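Local coordinates for protein sugar kinase, pfkB family (Thermotoga maritima, PDB 2AJR) that probably phosphorylates a sugar phosphate such as fructose 1-phosphate with ATP, as a kinase of the PfkB (ribokinase-like) family, at residues Arg25-Glu30 / Ser44-Ser49; Gly72-Tyr77 / Thr95-Val100. All coordinates share one frame; numbering follows the deposited sequence.

How the contacts relate
From the N terminus, the chain reaches contact 1 first: strand 22-28 runs out, the 13 residues between the segments lead the chain back without a helix, and strand 46-51 returns antiparallel, closing the loop at 25-30 / 44-49. Contact 2 opens only after that, where strand 68-75 passes through helix 76-89 into strand 93-100 and closes a beta-alpha-beta unit at 72-77 / 95-100. The two follow in series, neither nested nor crossed. Contact 1 joins an outermost strand to its neighbour in the small four-stranded sheet, and contact 2 does the same in the large mixed sheet. Their centres lie about 25 Å apart and their nearest atoms about 9 Å, so they do not touch.

Contact 1: residues Arg25-Glu30 / Ser44-Ser49; sequences REIFIE and SKTQMS
E26 and Q47 form the antiparallel hydrogen-bonded pair at the middle of this contact: E26 N reaches Q47 O at 2.8 Å, and Q47 N returns to E26 O at 2.9 Å. That carbonyl has a second donor, T46 OG1 at 3.0 Å, and the two arrive from opposite faces of its plane. A third backbone bond, F28 N to K45 O at 2.8 Å, extends the ladder. On the face bearing R25, T46 and M48, the arginine chain bends at chi2 and chi3 (143° and -74°), which lays its guanidinium over the selenomethionine: M48 CB sits above one face, 3.2 Å from R25 NH2.

Looseness is confined to the solvent side, where Q47 and K45 are exposed and the Q47 amide leads away from strand 25-28; E26 is buried. Its carboxylate lies alongside Q47, OE2 3.8 Å from Q47 CG, and takes a weak bond from S49 OG, while OE1 accepts from K310 N beside the magnesium-binding loop. Strand 46-51 edges the four-stranded sheet within this chain; strand 105-112 flanks 22-28 on its other side, and I108 and F123 of the second subunit pack on I27 and T46, consistent with the dimerising lid of ribokinase-like kinases.

Contact 2: residues Gly72-Tyr77 / Thr95-Val100; sequences GFVGGY and TNFVYV
V74 meets two aromatic rings of strand 95-100, one with each of its methyls. Its CB projects to the face of the sheet that also carries F97 and Y99, and the branches part there. CG1, anti to the carbonyl carbon at chi1 -57°, crosses to F97 and lies over one ring face, 3.6 Å from F97 CG; its line to the ring centroid stands 21° off the normal. CG2 takes the position between backbone N and carbonyl carbon, and there covers Y99, 3.4 Å from Y99 CE2. Both are CH-pi contacts over a face, each offset toward the rim. On this same face F97 CD1 lies 3.4 Å from G72 N, and the backbone angles of G72 by themselves favour glycine.

The strands beneath are parallel neighbours, twisted 41° between their short axes. V98 is bonded through both its N-H and its C=O: V98 N gives to G72 O at 2.9 Å, and V98 O receives V74 N at 3.2 Å. V100 N then binds V74 O at 2.8 Å. This is the ladder of a beta-alpha-beta unit, in which helix 76-89 carries the chain from strand 68-75 to 93-100, an outermost strand, within this chain, of the Rossmann-like sheet of ribokinase-family enzymes. V83 of that crossover helix touches both F97 and Y99.

On the reverse face, F73 brings its CD1 to 3.7 Å from V100 CG1, while V98 CG1 lies at the ring edge, in plane; the ring of F136 on helix 130-144 meets the same ring. Beyond V74, a water accepts from G76 N at 2.9 Å, while its link to V100 O is too short to be more than doubtful.

Contact 1: residues Arg25-Glu30 / Ser44-Ser49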
loop_
_atom_site.group_PDB
_atom_site.type_symbol
_atom_site.label_atom_id
_atom_site.label_comp_id
_atom_site.label_asym_id
_atom_site.label_seq_id
_atom_site.Cartn_x
_atom_site.Cartn_y
_atom_site.Cartn_z
ATOM N N ARG A 25 -5.115 -4.272 -2.503
ATOM C CA ARG A 25 -5.726 -3.146 -1.833
ATOM C C ARG A 25 -6.345 -2.212 -2.854
ATOM O O ARG A 25 -5.637 -1.466 -3.537
ATOM C CB ARG A 25 -4.714 -2.383 -0.994
ATOM C CG ARG A 25 -5.371 -1.165 -0.286
ATOM C CD ARG A 25 -4.820 -0.925 1.102
ATOM N NE ARG A 25 -5.306 -1.900 2.082
ATOM C CZ ARG A 25 -6.513 -1.883 2.651
ATOM N NH1 ARG A 25 -7.408 -0.944 2.355
ATOM N NH2 ARG A 25 -6.824 -2.819 3.533
ATOM N N GLU A 26 -7.672 -2.253 -2.945
ATOM C CA GLU A 26 -8.436 -1.365 -3.821
ATOM C C GLU A 26 -8.865 -0.108 -3.055
ATOM O O GLU A 26 -9.330 -0.161 -1.917
ATOM C CB GLU A 26 -9.668 -2.088 -4.379
ATOM C CG GLU A 26 -9.415 -3.460 -5.076
ATOM C CD GLU A 26 -10.498 -4.535 -4.713
ATOM O OE1 GLU A 26 -11.624 -4.467 -5.298
ATOM O OE2 GLU A 26 -10.212 -5.437 -3.844
ATOM N N ILE A 27 -8.692 1.035 -3.690
ATOM C CA ILE A 27 -9.017 2.312 -3.092
ATOM C C ILE A 27 -9.809 3.058 -4.149
ATOM O O ILE A 27 -9.382 3.122 -5.298
ATOM C CB ILE A 27 -7.738 3.101 -2.754
ATOM C CG1 ILE A 27 -6.735 2.204 -2.023
ATOM C CG2 ILE A 27 -8.064 4.338 -1.916
ATOM C CD1 ILE A 27 -5.323 2.718 -2.080
ATOM N N PHE A 28 -10.950 3.614 -3.762
ATOM C CA PHE A 28 -11.869 4.260 -4.690
ATOM C C PHE A 28 -11.900 5.742 -4.385
ATOM O O PHE A 28 -12.381 6.151 -3.353
ATOM C CB PHE A 28 -13.260 3.615 -4.586
ATOM C CG PHE A 28 -13.232 2.138 -4.875
ATOM C CD1 PHE A 28 -13.182 1.676 -6.188
ATOM C CD2 PHE A 28 -13.172 1.209 -3.841
ATOM C CE1 PHE A 28 -13.111 0.298 -6.467
ATOM C CE2 PHE A 28 -13.085 -0.177 -4.112
ATOM C CZ PHE A 28 -13.052 -0.627 -5.423
ATOM N N ILE A 29 -11.322 6.522 -5.285
ATOM C CA ILE A 29 -11.193 7.957 -5.144
ATOM C C ILE A 29 -11.675 8.616 -6.433
ATOM O O ILE A 29 -11.117 8.412 -7.505
ATOM C CB ILE A 29 -9.716 8.358 -4.946
ATOM C CG1 ILE A 29 -9.140 7.754 -3.675
ATOM C CG2 ILE A 29 -9.578 9.856 -4.878
ATOM C CD1 ILE A 29 -7.612 7.693 -3.686
ATOM N N GLU A 30 -12.712 9.408 -6.333
ATOM C CA GLU A 30 -13.180 10.177 -7.479
ATOM C C GLU A 30 -12.282 11.417 -7.688
ATOM O O GLU A 30 -11.934 12.115 -6.727
ATOM C CB GLU A 30 -14.661 10.555 -7.284
ATOM C CG GLU A 30 -15.569 9.309 -7.093
ATOM C CD GLU A 30 -17.000 9.474 -7.636
ATOM O OE1 GLU A 30 -17.568 10.590 -7.524
ATOM O OE2 GLU A 30 -17.555 8.472 -8.165
ATOM N N SER A 44 -16.085 2.151 3.145
ATOM C CA SER A 44 -16.545 1.514 1.907
ATOM C C SER A 44 -15.827 1.988 0.648
ATOM O O SER A 44 -16.183 1.558 -0.446
ATOM C CB SER A 44 -18.040 1.781 1.702
ATOM O OG SER A 44 -18.265 3.059 1.110
ATOM N N LYS A 45 -14.874 2.906 0.772
ATOM C CA LYS A 45 -14.097 3.358 -0.389
ATOM C C LYS A 45 -12.723 2.692 -0.423
ATOM O O LYS A 45 -11.825 3.102 -1.157
ATOM C CB LYS A 45 -13.998 4.879 -0.409
ATOM C CG LYS A 45 -15.298 5.502 -0.879
ATOM C CD LYS A 45 -15.307 7.016 -0.790
ATOM C CE LYS A 45 -16.734 7.559 -0.990
ATOM N NZ LYS A 45 -17.406 6.867 -2.139
ATOM N N THR A 46 -12.576 1.659 0.396
ATOM C CA THR A 46 -11.443 0.781 0.330
ATOM C C THR A 46 -11.902 -0.669 0.464
ATOM O O THR A 46 -12.932 -0.964 1.053
ATOM C CB THR A 46 -10.407 1.114 1.402
ATOM O OG1 THR A 46 -9.158 0.515 1.028
ATOM C CG2 THR A 46 -10.828 0.604 2.772
ATOM N N GLN A 47 -11.116 -1.565 -0.105
ATOM C CA GLN A 47 -11.430 -2.977 -0.117
ATOM C C GLN A 47 -10.112 -3.716 -0.111
ATOM O O GLN A 47 -9.149 -3.298 -0.756
ATOM C CB GLN A 47 -12.218 -3.326 -1.381
ATOM C CG GLN A 47 -12.962 -4.651 -1.343
ATOM C CD GLN A 47 -14.188 -4.602 -0.434
ATOM O OE1 GLN A 47 -14.095 -4.832 0.777
ATOM N NE2 GLN A 47 -15.346 -4.301 -1.020
HETATM N N MSE A 48 -10.052 -4.812 0.617
HETATM C CA MSE A 48 -8.841 -5.587 0.644
HETATM C C MSE A 48 -9.160 -7.058 0.567
HETATM O O MSE A 48 -10.023 -7.551 1.285
HETATM C CB MSE A 48 -8.053 -5.259 1.887
HETATM C CG MSE A 48 -6.595 -5.590 1.732
HETATM SE SE MSE A 48 -6.089 -7.161 2.747
HETATM C CE MSE A 48 -7.750 -8.319 2.850
ATOM N N SER A 49 -8.466 -7.766 -0.313
ATOM C CA SER A 49 -8.827 -9.139 -0.584
ATOM C C SER A 49 -7.663 -9.926 -1.138
ATOM O O SER A 49 -6.775 -9.347 -1.755
ATOM C CB SER A 49 -9.961 -9.158 -1.603
ATOM O OG SER A 49 -9.560 -8.541 -2.820
#

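Contact 2: residues Gly72-Tyr77 / Thr95-Val100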
loop_
_atom_site.group_PDB
_atom_site.type_symbol
_atom_site.label_atom_id
_atom_site.label_comp_id
_atom_site.label_asym_id
_atom_site.label_seq_id
_atom_site.Cartn_x
_atom_site.Cartn_y
_atom_site.Cartn_z
ATOM N N GLY A 72 0.798 -22.444 -4.508
ATOM C CA GLY A 72 1.697 -21.324 -4.769
ATOM C C GLY A 72 2.674 -21.059 -3.625
ATOM O O GLY A 72 2.957 -21.939 -2.812
ATOM N N PHE A 73 3.198 -19.838 -3.560
ATOM C CA PHE A 73 4.074 -19.448 -2.463
ATOM C C PHE A 73 3.426 -18.318 -1.686
ATOM O O PHE A 73 2.881 -17.415 -2.282
ATOM C CB PHE A 73 5.429 -18.976 -2.984
ATOM C CG PHE A 73 6.154 -19.990 -3.808
ATOM C CD1 PHE A 73 6.723 -21.104 -3.210
ATOM C CD2 PHE A 73 6.288 -19.828 -5.174
ATOM C CE1 PHE A 73 7.396 -22.055 -3.967
ATOM C CE2 PHE A 73 6.963 -20.781 -5.936
ATOM C CZ PHE A 73 7.514 -21.897 -5.323
ATOM N N VAL A 74 3.486 -18.369 -0.361
ATOM C CA VAL A 74 3.065 -17.258 0.462
ATOM C C VAL A 74 4.143 -17.032 1.484
ATOM O O VAL A 74 4.922 -17.944 1.780
ATOM C CB VAL A 74 1.743 -17.542 1.175
ATOM C CG1 VAL A 74 0.662 -17.872 0.157
ATOM C CG2 VAL A 74 1.910 -18.671 2.207
ATOM N N GLY A 75 4.199 -15.829 2.044
ATOM C CA GLY A 75 5.181 -15.587 3.099
ATOM C C GLY A 75 4.910 -14.405 3.982
ATOM O O GLY A 75 4.150 -13.521 3.624
ATOM N N GLY A 76 5.557 -14.395 5.140
ATOM C CA GLY A 76 5.476 -13.280 6.081
ATOM C C GLY A 76 4.096 -12.889 6.572
ATOM O O GLY A 76 3.160 -13.685 6.553
ATOM N N TYR A 77 3.988 -11.641 7.014
ATOM C CA TYR A 77 2.743 -11.079 7.526
ATOM C C TYR A 77 1.628 -11.063 6.491
ATOM O O TYR A 77 0.478 -11.401 6.796
ATOM C CB TYR A 77 2.961 -9.642 7.989
ATOM C CG TYR A 77 3.893 -9.475 9.162
ATOM C CD1 TYR A 77 3.585 -10.018 10.422
ATOM C CD2 TYR A 77 5.068 -8.741 9.024
ATOM C CE1 TYR A 77 4.435 -9.833 11.506
ATOM C CE2 TYR A 77 5.927 -8.551 10.093
ATOM C CZ TYR A 77 5.609 -9.096 11.331
ATOM O OH TYR A 77 6.491 -8.884 12.371
ATOM N N THR A 95 -6.326 -24.687 0.796
ATOM C CA THR A 95 -5.044 -24.081 0.501
ATOM C C THR A 95 -3.948 -25.122 0.672
ATOM O O THR A 95 -4.058 -26.017 1.512
ATOM C CB THR A 95 -4.785 -22.885 1.413
ATOM O OG1 THR A 95 -4.611 -23.333 2.759
ATOM C CG2 THR A 95 -5.961 -21.880 1.324
ATOM N N ASN A 96 -2.904 -25.012 -0.143
ATOM C CA ASN A 96 -1.747 -25.893 -0.030
ATOM C C ASN A 96 -0.494 -25.158 -0.521
ATOM O O ASN A 96 0.092 -25.495 -1.550
ATOM C CB ASN A 96 -2.004 -27.172 -0.828
ATOM C CG ASN A 96 -0.901 -28.192 -0.667
ATOM O OD1 ASN A 96 -0.264 -28.283 0.386
ATOM N ND2 ASN A 96 -0.653 -28.955 -1.719
ATOM N N PHE A 97 -0.125 -24.124 0.208
ATOM C CA PHE A 97 0.906 -23.196 -0.213
ATOM C C PHE A 97 2.231 -23.530 0.444
ATOM O O PHE A 97 2.262 -23.844 1.616
ATOM C CB PHE A 97 0.540 -21.779 0.235
ATOM C CG PHE A 97 -0.610 -21.185 -0.497
ATOM C CD1 PHE A 97 -0.488 -20.840 -1.827
ATOM C CD2 PHE A 97 -1.800 -20.932 0.145
ATOM C CE1 PHE A 97 -1.552 -20.288 -2.523
ATOM C CE2 PHE A 97 -2.868 -20.368 -0.542
ATOM C CZ PHE A 97 -2.738 -20.047 -1.882
ATOM N N VAL A 98 3.332 -23.399 -0.278
ATOM C CA VAL A 98 4.642 -23.490 0.341
ATOM C C VAL A 98 4.965 -22.135 0.961
ATOM O O VAL A 98 4.926 -21.101 0.275
ATOM C CB VAL A 98 5.709 -23.843 -0.687
ATOM C CG1 VAL A 98 7.103 -23.587 -0.128
ATOM C CG2 VAL A 98 5.524 -25.271 -1.121
ATOM N N TYR A 99 5.286 -22.151 2.251
ATOM C CA TYR A 99 5.587 -20.949 3.007
ATOM C C TYR A 99 7.041 -20.576 2.835
ATOM O O TYR A 99 7.911 -21.397 3.061
ATOM C CB TYR A 99 5.254 -21.161 4.485
ATOM C CG TYR A 99 3.763 -21.123 4.688
ATOM C CD1 TYR A 99 2.976 -22.212 4.343
ATOM C CD2 TYR A 99 3.130 -19.980 5.169
ATOM C CE1 TYR A 99 1.611 -22.177 4.478
ATOM C CE2 TYR A 99 1.748 -19.945 5.323
ATOM C CZ TYR A 99 1.002 -21.051 4.965
ATOM O OH TYR A 99 -0.356 -21.052 5.100
ATOM N N VAL A 100 7.292 -19.339 2.433
ATOM C CA VAL A 100 8.634 -18.884 2.124
ATOM C C VAL A 100 9.023 -17.760 3.076
ATOM O O VAL A 100 8.178 -17.202 3.761
ATOM C CB VAL A 100 8.750 -18.422 0.635
ATOM C CG1 VAL A 100 8.461 -19.568 -0.305
ATOM C CG2 VAL A 100 7.797 -17.255 0.317
HETATM O O HOH W 1 6.924 -16.871 5.919
#